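Local coordinates for protein putative nucleoside-diphosphate-sugar epimerase (Staphylococcus aureus subsp. aureus, PDB 3E48) that is of unknown function but probably binds an NAD(P)-type dinucleotide through a Rossmann-like domain, as expected of a putative nucleoside-diphosphate-sugar epimerase, at residues M1-T6 against D26-G31; T17-A22 against I177-I182; L51-Q56 against V69-S74; E61-M66 against S96-I101; I101-Y106 against Y135-M140. One frame throughout, in Å; residues are numbered along the deposited sequence.

In the fold
From the N terminus, contact 1 closes the first short loop, pairing strands 3-6 and 28-32 on either side of helix 11-22 in sequence. Contact 2 starts within that loop, so the two cross, and it spans 154 residues to bring helix 174-186 against helix 11-22. Contacts 3, 4 and 5 all fall between its two segments. Contact 3 joins the loop after strand 47-50 to strand 68-71 and crosses contact 4, which links the turns after helices 56-63 and 84-96. Contact 5 follows contact 4 in series, shares Ile101 with it, and pairs strands 100-106 and 134-143. Contacts 1, 3, 4 and 5 all reach one sheet.

Contact 1. Residues M1-T6 against D26-G31; sequences MNIMLT and DHFHIG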
# COMPACT_ATOMS: atom_id res chain seq x y z
N MSE B 1 -16.67 25.43 -11.20
CA MSE B 1 -15.88 24.31 -10.60
C MSE B 1 -14.40 24.51 -10.93
O MSE B 1 -13.97 24.32 -12.07
CB MSE B 1 -16.37 22.97 -11.16
CG MSE B 1 -16.01 21.76 -10.31
SE MSE B 1 -14.19 21.15 -10.54
CE MSE B 1 -14.49 20.00 -12.08
N ASN B 2 -13.63 24.89 -9.92
CA ASN B 2 -12.21 25.13 -10.11
C ASN B 2 -11.39 23.86 -10.03
O ASN B 2 -11.40 23.16 -9.02
CB ASN B 2 -11.74 26.16 -9.08
CG ASN B 2 -12.46 27.48 -9.22
OD1 ASN B 2 -12.44 28.10 -10.29
ND2 ASN B 2 -13.12 27.91 -8.16
N ILE B 3 -10.66 23.60 -11.11
CA ILE B 3 -9.82 22.42 -11.24
C ILE B 3 -8.35 22.80 -11.13
O ILE B 3 -7.92 23.79 -11.72
CB ILE B 3 -10.03 21.74 -12.60
CG1 ILE B 3 -11.51 21.47 -12.84
CG2 ILE B 3 -9.24 20.44 -12.65
CD1 ILE B 3 -11.82 21.01 -14.25
N MSE B 4 -7.60 21.99 -10.40
CA MSE B 4 -6.18 22.23 -10.21
C MSE B 4 -5.39 20.97 -10.57
O MSE B 4 -5.65 19.90 -10.03
CB MSE B 4 -5.91 22.60 -8.75
CG MSE B 4 -4.52 22.24 -8.25
SE MSE B 4 -3.15 23.39 -8.96
CE MSE B 4 -3.77 25.04 -8.19
N LEU B 5 -4.44 21.11 -11.49
CA LEU B 5 -3.59 19.99 -11.90
C LEU B 5 -2.19 20.24 -11.33
O LEU B 5 -1.56 21.24 -11.67
CB LEU B 5 -3.49 19.91 -13.43
CG LEU B 5 -2.49 18.87 -13.96
CD1 LEU B 5 -2.96 17.47 -13.59
CD2 LEU B 5 -2.35 19.00 -15.48
N THR B 6 -1.71 19.36 -10.45
CA THR B 6 -0.38 19.54 -9.89
C THR B 6 0.66 18.84 -10.77
O THR B 6 0.34 17.87 -11.45
CB THR B 6 -0.26 19.00 -8.44
OG1 THR B 6 -0.38 17.57 -8.45
CG2 THR B 6 -1.35 19.60 -7.55
N ASP B 26 -12.54 25.27 -18.75
CA ASP B 26 -12.41 26.52 -18.02
C ASP B 26 -12.16 26.29 -16.53
O ASP B 26 -12.35 25.18 -16.02
CB ASP B 26 -13.68 27.37 -18.21
CG ASP B 26 -13.44 28.84 -17.91
OD1 ASP B 26 -12.44 29.40 -18.42
OD2 ASP B 26 -14.26 29.44 -17.18
N HIS B 27 -11.71 27.34 -15.85
CA HIS B 27 -11.42 27.28 -14.42
C HIS B 27 -10.27 26.32 -14.16
O HIS B 27 -10.18 25.71 -13.09
CB HIS B 27 -12.66 26.81 -13.65
CG HIS B 27 -13.93 27.48 -14.07
ND1 HIS B 27 -14.11 28.84 -13.99
CD2 HIS B 27 -15.08 26.97 -14.56
CE1 HIS B 27 -15.33 29.14 -14.41
NE2 HIS B 27 -15.94 28.03 -14.76
N PHE B 28 -9.37 26.20 -15.13
CA PHE B 28 -8.23 25.29 -15.03
C PHE B 28 -7.00 25.98 -14.45
O PHE B 28 -6.52 26.98 -14.98
CB PHE B 28 -7.91 24.71 -16.41
CG PHE B 28 -7.19 23.40 -16.36
CD1 PHE B 28 -5.80 23.34 -16.34
CD2 PHE B 28 -7.91 22.21 -16.34
CE1 PHE B 28 -5.14 22.11 -16.31
CE2 PHE B 28 -7.26 20.98 -16.31
CZ PHE B 28 -5.87 20.93 -16.29
N HIS B 29 -6.50 25.43 -13.35
CA HIS B 29 -5.33 25.97 -12.68
C HIS B 29 -4.25 24.91 -12.64
O HIS B 29 -4.54 23.72 -12.70
CB HIS B 29 -5.66 26.34 -11.24
CG HIS B 29 -6.82 27.29 -11.09
ND1 HIS B 29 -8.11 26.94 -11.43
CD2 HIS B 29 -6.88 28.55 -10.63
CE1 HIS B 29 -8.92 27.95 -11.18
NE2 HIS B 29 -8.19 28.95 -10.69
N ILE B 30 -3.00 25.34 -12.54
CA ILE B 30 -1.90 24.40 -12.45
C ILE B 30 -1.01 24.78 -11.27
O ILE B 30 -0.89 25.96 -10.93
CB ILE B 30 -1.03 24.36 -13.73
CG1 ILE B 30 -0.35 25.71 -13.96
CG2 ILE B 30 -1.89 23.96 -14.92
CD1 ILE B 30 0.58 25.73 -15.16
N GLY B 31 -0.42 23.77 -10.64
CA GLY B 31 0.45 23.98 -9.50
C GLY B 31 1.82 23.42 -9.85
O GLY B 31 1.97 22.21 -9.99
O HOH W 1 -14.20 23.32 -14.83
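Ile3 to Thr6 and Phe28 to Gly31 run as parallel strands in register, Ile3 paired with Phe28 and Thr6 with Gly31, and the short axes approach to 4.4 Å at a crossing angle of -28°. Four backbone hydrogen bonds alternate between them: Ile3 N to His27 O, His29 N to Ile3 O, Leu5 N to His29 O and Gly31 N to Leu5 O. Before the strands begin, a water donates to both Met1 O and Asp26 O. Helix 11-22 connects the two strands, making this the opening beta-alpha-beta unit of the Rossmann-like domain; the loop after Thr6 probably carries the glycine-rich motif usual in dinucleotide-binding relatives. Ile3 O is gripped twice, since ND1 of His29 also donates to it at 3.2 Å. The donor sits above the carbonyl plane, while the oxygen lies near the plane of the imidazole. With CG of His29 anti to its carbonyl carbon (chi1 -55°), the ring turns back to reach that oxygen. Its CE1 meets Asn2 OD1 at 3.6 Å, amide and ring planes being 90° apart. Selenomethionine Met4, bent at chi2 and chi3, folds across the neighbouring backbone and brings SE to 3.2 Å from Gly31 N, over a residue without a side chain. On the Leu5 and Phe28 face, which helix 11-22 covers, Leu5 CB rests 3.9 Å from Phe28 CZ.

Contact 2. Residues T17-A22 against I177-I182; sequences TNQAIA and IARGVI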
# COMPACT_ATOMS: atom_id res chain seq x y z
N THR B 17 -2.33 19.08 -19.63
CA THR B 17 -2.58 20.51 -19.71
C THR B 17 -2.87 20.95 -21.15
O THR B 17 -3.81 21.72 -21.38
CB THR B 17 -1.40 21.33 -19.18
OG1 THR B 17 -1.11 20.95 -17.83
CG2 THR B 17 -1.74 22.83 -19.21
N ASN B 18 -2.08 20.49 -22.11
CA ASN B 18 -2.33 20.88 -23.49
C ASN B 18 -3.68 20.34 -23.96
O ASN B 18 -4.39 21.01 -24.71
CB ASN B 18 -1.22 20.39 -24.42
CG ASN B 18 0.07 21.18 -24.25
OD1 ASN B 18 0.05 22.41 -24.13
ND2 ASN B 18 1.20 20.48 -24.25
N GLN B 19 -4.03 19.14 -23.53
CA GLN B 19 -5.31 18.57 -23.93
C GLN B 19 -6.45 19.34 -23.26
O GLN B 19 -7.51 19.54 -23.86
CB GLN B 19 -5.38 17.08 -23.58
CG GLN B 19 -4.58 16.19 -24.54
CD GLN B 19 -4.73 14.70 -24.25
OE1 GLN B 19 -5.78 14.25 -23.77
NE2 GLN B 19 -3.69 13.92 -24.55
N ALA B 20 -6.24 19.81 -22.03
CA ALA B 20 -7.28 20.57 -21.33
C ALA B 20 -7.50 21.89 -22.07
O ALA B 20 -8.62 22.37 -22.18
CB ALA B 20 -6.87 20.83 -19.89
N ILE B 21 -6.41 22.47 -22.56
CA ILE B 21 -6.50 23.72 -23.30
C ILE B 21 -7.24 23.47 -24.62
O ILE B 21 -8.11 24.26 -25.00
CB ILE B 21 -5.09 24.29 -23.60
CG1 ILE B 21 -4.41 24.66 -22.28
CG2 ILE B 21 -5.19 25.48 -24.53
CD1 ILE B 21 -5.20 25.62 -21.43
N ALA B 22 -6.91 22.37 -25.29
CA ALA B 22 -7.55 22.04 -26.56
C ALA B 22 -9.05 21.76 -26.39
O ALA B 22 -9.84 22.04 -27.28
CB ALA B 22 -6.87 20.83 -27.20
N ILE B 177 -2.94 8.13 -21.75
CA ILE B 177 -3.25 8.25 -20.33
C ILE B 177 -3.92 9.60 -20.15
O ILE B 177 -4.95 9.71 -19.50
CB ILE B 177 -1.97 8.20 -19.47
CG1 ILE B 177 -1.40 6.78 -19.49
CG2 ILE B 177 -2.27 8.66 -18.04
CD1 ILE B 177 -0.03 6.66 -18.89
N ALA B 178 -3.34 10.63 -20.76
CA ALA B 178 -3.90 11.97 -20.67
C ALA B 178 -5.31 12.02 -21.23
O ALA B 178 -6.17 12.70 -20.66
CB ALA B 178 -3.00 12.97 -21.39
N ARG B 179 -5.58 11.33 -22.33
CA ARG B 179 -6.93 11.35 -22.89
C ARG B 179 -7.93 10.75 -21.90
O ARG B 179 -9.05 11.26 -21.75
CB ARG B 179 -6.98 10.59 -24.22
CG ARG B 179 -6.16 11.24 -25.33
CD ARG B 179 -6.12 10.34 -26.57
NE ARG B 179 -7.43 10.21 -27.19
CZ ARG B 179 -7.73 9.29 -28.10
NH1 ARG B 179 -6.80 8.42 -28.50
NH2 ARG B 179 -8.94 9.24 -28.63
N GLY B 180 -7.53 9.68 -21.23
CA GLY B 180 -8.41 9.06 -20.26
C GLY B 180 -8.66 9.97 -19.07
O GLY B 180 -9.78 10.08 -18.58
N VAL B 181 -7.60 10.64 -18.60
CA VAL B 181 -7.73 11.55 -17.47
C VAL B 181 -8.64 12.73 -17.82
O VAL B 181 -9.48 13.13 -17.02
CB VAL B 181 -6.33 12.05 -17.01
CG1 VAL B 181 -6.48 13.13 -15.94
CG2 VAL B 181 -5.52 10.88 -16.45
N ILE B 182 -8.46 13.27 -19.03
CA ILE B 182 -9.27 14.39 -19.50
C ILE B 182 -10.74 13.98 -19.58
O ILE B 182 -11.63 14.73 -19.19
CB ILE B 182 -8.80 14.86 -20.90
CG1 ILE B 182 -7.45 15.59 -20.79
CG2 ILE B 182 -9.86 15.75 -21.56
CD1 ILE B 182 -7.50 16.90 -20.03
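Ala178 meets Gln19 first: its methyl CB lies 3.4 Å from Gln19 NE2, where the helix holding Thr17 to Ala22 passes that holding Ile177 to Ile182. The short axes come within 9.7 Å and their directions differ by 50°. One residue on, Arg179 touches the same amide from its other end, with Gln19 OE1 3.2 Å from Arg179 CA and 3.4 Å from its CG. The guanidinium lies beyond the contact, salt-bridged to Asp268. Ile182 closes the interface: its CG1 packs on Gln19 CB at 3.8 Å, and Ile182 CD1 lies 4.0 Å from Ala20 CB. Gln19 bridges the gap because its CD lies anti to CA (chi2 -176°), carrying the amide across to helix 174-186. Its NE2 is hydrogen-bonded to Asn175 O, one turn before Ala178. Gln19 OE1 comes to 3.3 Å from Arg179 N, but at a poor angle. The chemistry implies that van der Waals contact joins these two segments, while the polar anchor of Gln19 lies just before the second.

Contact 3. Residues L51-Q56 against V69-S74; sequences LDYFNQ and VVFIPS
Tyr53 and Ser74 have the nearest CA atoms of the two segments, 8.2 Å apart, so side chains rather than paired strands join the turn after strand 47-50 to the end of strand 68-71. Tyr53, CG anti to its carbonyl carbon (chi1 -78°), sends the ring toward Phe71 and Ile72. Its OH donates to Ile72 O at 2.6 Å, with the donor tilted 24° from the carbonyl plane, and is hydrogen-bonded to Thr6 OG1 of the neighbouring strand. Two bonds hold the hydroxyl, and the Phe71 stack helps set how the ring is turned. Phe71 comes from the opposite direction and places CE1 over one face of the Tyr53 ring, 3.6 Å from CZ. The rings form an offset stack, centroids 4.7 Å apart and planes at 28°. Ser74 N sits at the edge of the same ring, while Phe54 CZ lies 4.1 Å from Ser74 OG, whose stronger partner is Glu85. A type I turn from Asp52 to Asn55 presents both aromatics; Asp52 OD2 accepts from Phe54 N, an Asx turn. Asn55 then N-caps helix 56-63. Loops at the carboxyl ends of parallel strands typically border the dinucleotide cleft in Rossmann folds, consistent with the family assignment.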
# COMPACT_ATOMS: atom_id res chain seq x y z
N LEU B 51 3.92 25.70 -6.23
CA LEU B 51 3.68 24.68 -5.22
C LEU B 51 4.90 23.79 -4.98
O LEU B 51 5.67 23.52 -5.90
CB LEU B 51 2.49 23.82 -5.66
CG LEU B 51 2.22 22.49 -4.95
CD1 LEU B 51 1.84 22.74 -3.51
CD2 LEU B 51 1.10 21.76 -5.68
N ASP B 52 5.07 23.37 -3.73
CA ASP B 52 6.16 22.48 -3.33
C ASP B 52 5.47 21.33 -2.61
O ASP B 52 4.94 21.51 -1.51
CB ASP B 52 7.12 23.21 -2.38
CG ASP B 52 8.19 22.30 -1.79
OD1 ASP B 52 8.98 22.79 -0.97
OD2 ASP B 52 8.24 21.10 -2.14
N TYR B 53 5.45 20.15 -3.23
CA TYR B 53 4.81 18.97 -2.64
C TYR B 53 5.24 18.66 -1.22
O TYR B 53 4.44 18.13 -0.44
CB TYR B 53 5.12 17.73 -3.47
CG TYR B 53 4.32 17.55 -4.74
CD1 TYR B 53 4.43 16.37 -5.47
CD2 TYR B 53 3.46 18.54 -5.21
CE1 TYR B 53 3.72 16.17 -6.63
CE2 TYR B 53 2.74 18.36 -6.39
CZ TYR B 53 2.87 17.16 -7.10
OH TYR B 53 2.16 16.95 -8.25
N PHE B 54 6.48 18.98 -0.88
CA PHE B 54 6.99 18.65 0.44
C PHE B 54 6.94 19.78 1.45
O PHE B 54 7.65 19.77 2.45
CB PHE B 54 8.39 18.08 0.29
CG PHE B 54 8.42 16.81 -0.50
CD1 PHE B 54 8.12 15.60 0.10
CD2 PHE B 54 8.68 16.83 -1.87
CE1 PHE B 54 8.07 14.42 -0.64
CE2 PHE B 54 8.63 15.67 -2.63
CZ PHE B 54 8.33 14.46 -2.01
N ASN B 55 6.09 20.76 1.17
CA ASN B 55 5.90 21.88 2.08
C ASN B 55 4.40 21.95 2.27
O ASN B 55 3.67 22.40 1.38
CB ASN B 55 6.44 23.17 1.47
CG ASN B 55 6.32 24.35 2.41
OD1 ASN B 55 5.22 24.78 2.74
ND2 ASN B 55 7.46 24.86 2.87
N GLN B 56 3.93 21.47 3.42
CA GLN B 56 2.51 21.43 3.70
C GLN B 56 1.77 22.73 3.45
O GLN B 56 0.74 22.74 2.78
CB GLN B 56 2.25 20.97 5.14
CG GLN B 56 0.84 20.43 5.33
CD GLN B 56 0.70 19.57 6.57
OE1 GLN B 56 0.59 20.07 7.68
NE2 GLN B 56 0.72 18.25 6.37
N VAL B 69 -8.81 18.54 -7.39
CA VAL B 69 -7.37 18.49 -7.55
C VAL B 69 -7.01 17.19 -8.26
O VAL B 69 -7.43 16.11 -7.86
CB VAL B 69 -6.65 18.52 -6.17
CG1 VAL B 69 -5.16 18.23 -6.35
CG2 VAL B 69 -6.84 19.88 -5.52
N VAL B 70 -6.25 17.33 -9.35
CA VAL B 70 -5.77 16.19 -10.12
C VAL B 70 -4.30 16.16 -9.72
O VAL B 70 -3.53 17.06 -10.06
CB VAL B 70 -5.92 16.44 -11.64
CG1 VAL B 70 -5.49 15.21 -12.41
CG2 VAL B 70 -7.36 16.80 -11.96
N PHE B 71 -3.94 15.12 -8.97
CA PHE B 71 -2.59 14.97 -8.43
C PHE B 71 -1.70 13.99 -9.18
O PHE B 71 -2.06 12.83 -9.36
CB PHE B 71 -2.69 14.50 -6.97
CG PHE B 71 -1.38 14.51 -6.23
CD1 PHE B 71 -0.88 15.70 -5.71
CD2 PHE B 71 -0.65 13.34 -6.06
CE1 PHE B 71 0.33 15.72 -5.03
CE2 PHE B 71 0.57 13.35 -5.37
CZ PHE B 71 1.06 14.55 -4.86
N ILE B 72 -0.55 14.48 -9.62
CA ILE B 72 0.43 13.65 -10.31
C ILE B 72 1.60 13.47 -9.35
O ILE B 72 2.28 14.44 -9.01
CB ILE B 72 0.93 14.33 -11.60
CG1 ILE B 72 -0.24 14.53 -12.56
CG2 ILE B 72 2.03 13.48 -12.25
CD1 ILE B 72 0.12 15.26 -13.83
N PRO B 73 1.83 12.24 -8.88
CA PRO B 73 2.94 11.97 -7.96
C PRO B 73 4.30 12.38 -8.53
O PRO B 73 4.48 12.41 -9.74
CB PRO B 73 2.85 10.47 -7.73
CG PRO B 73 1.39 10.19 -7.84
CD PRO B 73 0.99 11.04 -9.05
N SER B 74 5.24 12.69 -7.64
CA SER B 74 6.59 13.06 -8.05
C SER B 74 7.38 11.78 -8.32
O SER B 74 6.84 10.68 -8.22
CB SER B 74 7.29 13.85 -6.94
OG SER B 74 7.58 13.02 -5.82

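Contact 4. Residues E61-M66 against S96-I101; sequences EAFKGM and SGVAHI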
# COMPACT_ATOMS: atom_id res chain seq x y z
N GLU B 61 -1.92 26.51 0.65
CA GLU B 61 -2.13 27.76 -0.07
C GLU B 61 -2.59 27.55 -1.50
O GLU B 61 -3.53 28.19 -1.96
CB GLU B 61 -0.84 28.59 -0.07
CG GLU B 61 -0.45 29.14 1.29
CD GLU B 61 -1.54 30.01 1.90
OE1 GLU B 61 -2.06 30.88 1.18
OE2 GLU B 61 -1.86 29.81 3.09
N ALA B 62 -1.93 26.64 -2.21
CA ALA B 62 -2.26 26.35 -3.60
C ALA B 62 -3.68 25.81 -3.78
O ALA B 62 -4.29 26.02 -4.83
CB ALA B 62 -1.25 25.37 -4.18
N PHE B 63 -4.19 25.11 -2.78
CA PHE B 63 -5.52 24.51 -2.85
C PHE B 63 -6.67 25.44 -2.46
O PHE B 63 -7.83 25.08 -2.63
CB PHE B 63 -5.58 23.24 -1.98
CG PHE B 63 -4.82 22.05 -2.54
CD1 PHE B 63 -4.04 22.16 -3.69
CD2 PHE B 63 -4.90 20.82 -1.91
CE1 PHE B 63 -3.35 21.04 -4.19
CE2 PHE B 63 -4.22 19.71 -2.40
CZ PHE B 63 -3.44 19.82 -3.54
N LYS B 64 -6.35 26.61 -1.92
CA LYS B 64 -7.41 27.55 -1.54
C LYS B 64 -8.26 27.89 -2.76
O LYS B 64 -7.74 28.24 -3.82
CB LYS B 64 -6.81 28.84 -0.96
CG LYS B 64 -6.20 28.65 0.42
CD LYS B 64 -5.60 29.95 0.94
CE LYS B 64 -5.11 29.78 2.37
NZ LYS B 64 -4.49 31.03 2.90
N GLY B 65 -9.58 27.76 -2.62
CA GLY B 65 -10.46 28.07 -3.73
C GLY B 65 -10.62 26.98 -4.78
O GLY B 65 -11.39 27.16 -5.73
N MSE B 66 -9.92 25.86 -4.64
CA MSE B 66 -10.03 24.78 -5.63
C MSE B 66 -11.11 23.78 -5.23
O MSE B 66 -11.36 23.56 -4.05
CB MSE B 66 -8.68 24.06 -5.77
CG MSE B 66 -7.54 24.96 -6.20
SE MSE B 66 -7.80 25.64 -8.01
CE MSE B 66 -8.45 27.32 -7.54
N SER B 96 -8.13 23.42 3.00
CA SER B 96 -8.62 24.40 2.05
C SER B 96 -9.97 24.10 1.40
O SER B 96 -10.43 24.85 0.54
CB SER B 96 -7.55 24.66 1.00
OG SER B 96 -6.40 25.23 1.63
N GLY B 97 -10.60 23.00 1.80
CA GLY B 97 -11.92 22.66 1.29
C GLY B 97 -12.07 22.08 -0.11
O GLY B 97 -13.07 22.32 -0.77
N VAL B 98 -11.07 21.31 -0.55
CA VAL B 98 -11.13 20.67 -1.86
C VAL B 98 -12.14 19.52 -1.72
O VAL B 98 -12.02 18.69 -0.82
CB VAL B 98 -9.75 20.13 -2.26
CG1 VAL B 98 -9.85 19.36 -3.58
CG2 VAL B 98 -8.76 21.28 -2.38
N ALA B 99 -13.11 19.47 -2.63
CA ALA B 99 -14.16 18.46 -2.58
C ALA B 99 -13.86 17.14 -3.27
O ALA B 99 -14.50 16.13 -2.96
CB ALA B 99 -15.45 19.04 -3.16
N HIS B 100 -12.92 17.13 -4.20
CA HIS B 100 -12.62 15.89 -4.89
C HIS B 100 -11.17 15.82 -5.33
O HIS B 100 -10.58 16.83 -5.73
CB HIS B 100 -13.55 15.75 -6.10
CG HIS B 100 -13.65 14.35 -6.62
ND1 HIS B 100 -12.71 13.81 -7.48
CD2 HIS B 100 -14.54 13.37 -6.37
CE1 HIS B 100 -13.03 12.55 -7.72
NE2 HIS B 100 -14.13 12.26 -7.06
N ILE B 101 -10.60 14.63 -5.26
CA ILE B 101 -9.22 14.42 -5.66
C ILE B 101 -9.14 13.31 -6.70
O ILE B 101 -9.70 12.23 -6.51
CB ILE B 101 -8.33 13.99 -4.46
CG1 ILE B 101 -8.18 15.15 -3.47
CG2 ILE B 101 -6.96 13.54 -4.97
CD1 ILE B 101 -7.52 14.75 -2.15
O HOH W 2 -10.79 27.65 0.01
O HOH W 3 -11.74 25.24 -1.88
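Apolar contact centres on Phe63, which turns its CB toward both Ser96 and Val98. Phe63 CB lies 3.8 Å from Val98 CG2, and the two side chains cross obliquely. With CG2 anti to its carbonyl carbon, Val98 aims that methyl at Phe63 and, more loosely, at Met66, whose CB is 4.4 Å away. Ser96 CB packs against the Phe63 carbonyl, 3.7 Å from Phe63 C. Lys64 CG stands 3.6 Å from Ser96 OG, a carbon-to-oxygen touch; that hydroxyl is hydrogen-bonded to Val60 O in helix 56-63. Both segments include a helix-to-strand connection in the Rossmann-like domain: one leads from helix 56-63 to strand 68-71, the other from helix 84-96 to strand 100-106. Both turns place a glycine at positive phi. Gly65 occupies a type II turn from Phe63 to Met66, with phi 81°, and Gly97 ends its helix in a Schellman motif. Water carries the polar link between the turns. One molecule accepts from Gly65 N and donates to Ser96 O, 2.9 Å from each; a second lies 2.8 Å from Met66 O and probably also serves Ser96 O. Within the first segment, Lys64 extends fully to make a salt bridge, NZ to Glu61 OE2 at 2.9 Å, meeting the carboxylate on its syn side.

Contact 5. Residues I101-Y106 against Y135-M140; sequences IIFIGY and YTYVRM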
# COMPACT_ATOMS: atom_id res chain seq x y z
N ILE B 101 -10.60 14.63 -5.26
CA ILE B 101 -9.22 14.42 -5.66
C ILE B 101 -9.14 13.31 -6.70
O ILE B 101 -9.70 12.23 -6.51
CB ILE B 101 -8.33 13.99 -4.46
CG1 ILE B 101 -8.18 15.15 -3.47
CG2 ILE B 101 -6.96 13.54 -4.97
CD1 ILE B 101 -7.52 14.75 -2.15
N ILE B 102 -8.49 13.59 -7.82
CA ILE B 102 -8.30 12.59 -8.86
C ILE B 102 -6.81 12.27 -8.72
O ILE B 102 -5.96 13.12 -8.97
CB ILE B 102 -8.60 13.15 -10.27
CG1 ILE B 102 -10.08 13.55 -10.35
CG2 ILE B 102 -8.27 12.09 -11.33
CD1 ILE B 102 -10.49 14.21 -11.67
N PHE B 103 -6.50 11.05 -8.27
CA PHE B 103 -5.12 10.65 -8.05
C PHE B 103 -4.60 9.76 -9.17
O PHE B 103 -5.21 8.74 -9.49
CB PHE B 103 -5.01 9.91 -6.71
CG PHE B 103 -3.60 9.64 -6.26
CD1 PHE B 103 -2.98 10.48 -5.34
CD2 PHE B 103 -2.89 8.56 -6.76
CE1 PHE B 103 -1.67 10.24 -4.92
CE2 PHE B 103 -1.58 8.30 -6.34
CZ PHE B 103 -0.97 9.15 -5.42
N ILE B 104 -3.48 10.15 -9.77
CA ILE B 104 -2.89 9.38 -10.86
C ILE B 104 -1.81 8.43 -10.32
O ILE B 104 -0.67 8.84 -10.13
CB ILE B 104 -2.24 10.31 -11.91
CG1 ILE B 104 -3.26 11.35 -12.38
CG2 ILE B 104 -1.73 9.47 -13.08
CD1 ILE B 104 -4.50 10.78 -13.01
N GLY B 105 -2.18 7.17 -10.11
CA GLY B 105 -1.23 6.20 -9.59
C GLY B 105 -0.72 5.21 -10.62
O GLY B 105 -1.29 5.07 -11.70
N TYR B 106 0.35 4.51 -10.27
CA TYR B 106 0.97 3.52 -11.15
C TYR B 106 0.40 2.13 -10.85
O TYR B 106 0.12 1.82 -9.69
CB TYR B 106 2.48 3.54 -10.94
CG TYR B 106 3.28 2.75 -11.95
CD1 TYR B 106 3.03 2.88 -13.32
CD2 TYR B 106 4.32 1.92 -11.55
CE1 TYR B 106 3.79 2.20 -14.26
CE2 TYR B 106 5.09 1.23 -12.49
CZ TYR B 106 4.82 1.38 -13.84
OH TYR B 106 5.58 0.71 -14.77
N TYR B 135 -12.89 10.79 -3.92
CA TYR B 135 -11.75 10.67 -4.81
C TYR B 135 -11.95 9.64 -5.92
O TYR B 135 -12.81 8.77 -5.83
CB TYR B 135 -10.47 10.34 -4.02
CG TYR B 135 -10.44 8.94 -3.43
CD1 TYR B 135 -11.18 8.62 -2.29
CD2 TYR B 135 -9.68 7.93 -4.03
CE1 TYR B 135 -11.17 7.32 -1.77
CE2 TYR B 135 -9.66 6.64 -3.52
CZ TYR B 135 -10.41 6.34 -2.39
OH TYR B 135 -10.41 5.05 -1.91
N THR B 136 -11.13 9.78 -6.95
CA THR B 136 -11.15 8.90 -8.11
C THR B 136 -9.71 8.44 -8.25
O THR B 136 -8.81 9.26 -8.41
CB THR B 136 -11.58 9.67 -9.38
OG1 THR B 136 -12.88 10.24 -9.17
CG2 THR B 136 -11.64 8.75 -10.59
N TYR B 137 -9.49 7.14 -8.15
CA TYR B 137 -8.14 6.60 -8.23
C TYR B 137 -7.91 6.03 -9.63
O TYR B 137 -8.54 5.05 -10.03
CB TYR B 137 -7.93 5.54 -7.15
CG TYR B 137 -6.48 5.29 -6.82
CD1 TYR B 137 -5.74 4.36 -7.55
CD2 TYR B 137 -5.83 6.03 -5.84
CE1 TYR B 137 -4.37 4.17 -7.30
CE2 TYR B 137 -4.46 5.85 -5.58
CZ TYR B 137 -3.75 4.92 -6.32
OH TYR B 137 -2.40 4.74 -6.09
N VAL B 138 -7.00 6.66 -10.37
CA VAL B 138 -6.69 6.25 -11.73
C VAL B 138 -5.34 5.57 -11.79
O VAL B 138 -4.32 6.19 -11.54
CB VAL B 138 -6.67 7.48 -12.67
CG1 VAL B 138 -6.41 7.04 -14.10
CG2 VAL B 138 -7.98 8.24 -12.55
N ARG B 139 -5.32 4.28 -12.13
CA ARG B 139 -4.05 3.57 -12.21
C ARG B 139 -3.62 3.51 -13.67
O ARG B 139 -4.44 3.26 -14.55
CB ARG B 139 -4.20 2.17 -11.61
CG ARG B 139 -4.45 2.21 -10.10
CD ARG B 139 -4.97 0.89 -9.53
NE ARG B 139 -3.97 -0.17 -9.58
CZ ARG B 139 -4.03 -1.21 -10.40
NH1 ARG B 139 -5.04 -1.32 -11.26
NH2 ARG B 139 -3.08 -2.14 -10.37
N MSE B 140 -2.34 3.77 -13.94
CA MSE B 140 -1.86 3.74 -15.31
C MSE B 140 -0.84 2.62 -15.54
O MSE B 140 -0.12 2.22 -14.62
CB MSE B 140 -1.23 5.09 -15.68
CG MSE B 140 0.03 5.43 -14.92
SE MSE B 140 0.64 7.26 -15.21
CE MSE B 140 1.19 7.65 -13.41
O HOH W 4 -1.33 2.81 -7.70
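Gly105 N donates to Val138 O and Met140 N to Gly105 O, each at 2.8 Å, the shortest of five backbone hydrogen bonds that join the strands; the others are Thr136 N to Ile101 O, Phe103 N to Thr136 O and Val138 N to Phe103 O. A water adds a further tie, accepting from Tyr137 OH and donating to Tyr106 O. The strands are parallel and in register, their short axes crossing at -31°, and helix 118-131 connects them in a beta-alpha-beta crossover within the Rossmann-like sheet. Phe103 and Tyr137 point the same way from the sheet, ring planes 12° apart but slid so that the centroids are separated by 5.2 Å; Phe103 CD2 meets Tyr137 CE2 at 3.3 Å. Tyr137 OH lies 4.0 Å from Gly105 CA, on the face where this glycine has no side chain. On the other face, Ile102 CG2 packs on Val138 CG2 at 4.0 Å. Selenomethionine Met140, bent at chi3, crosses Ile104 at about a right angle, its CE pressed to 3.5 Å from Ile104 CG2, tighter than usual contact.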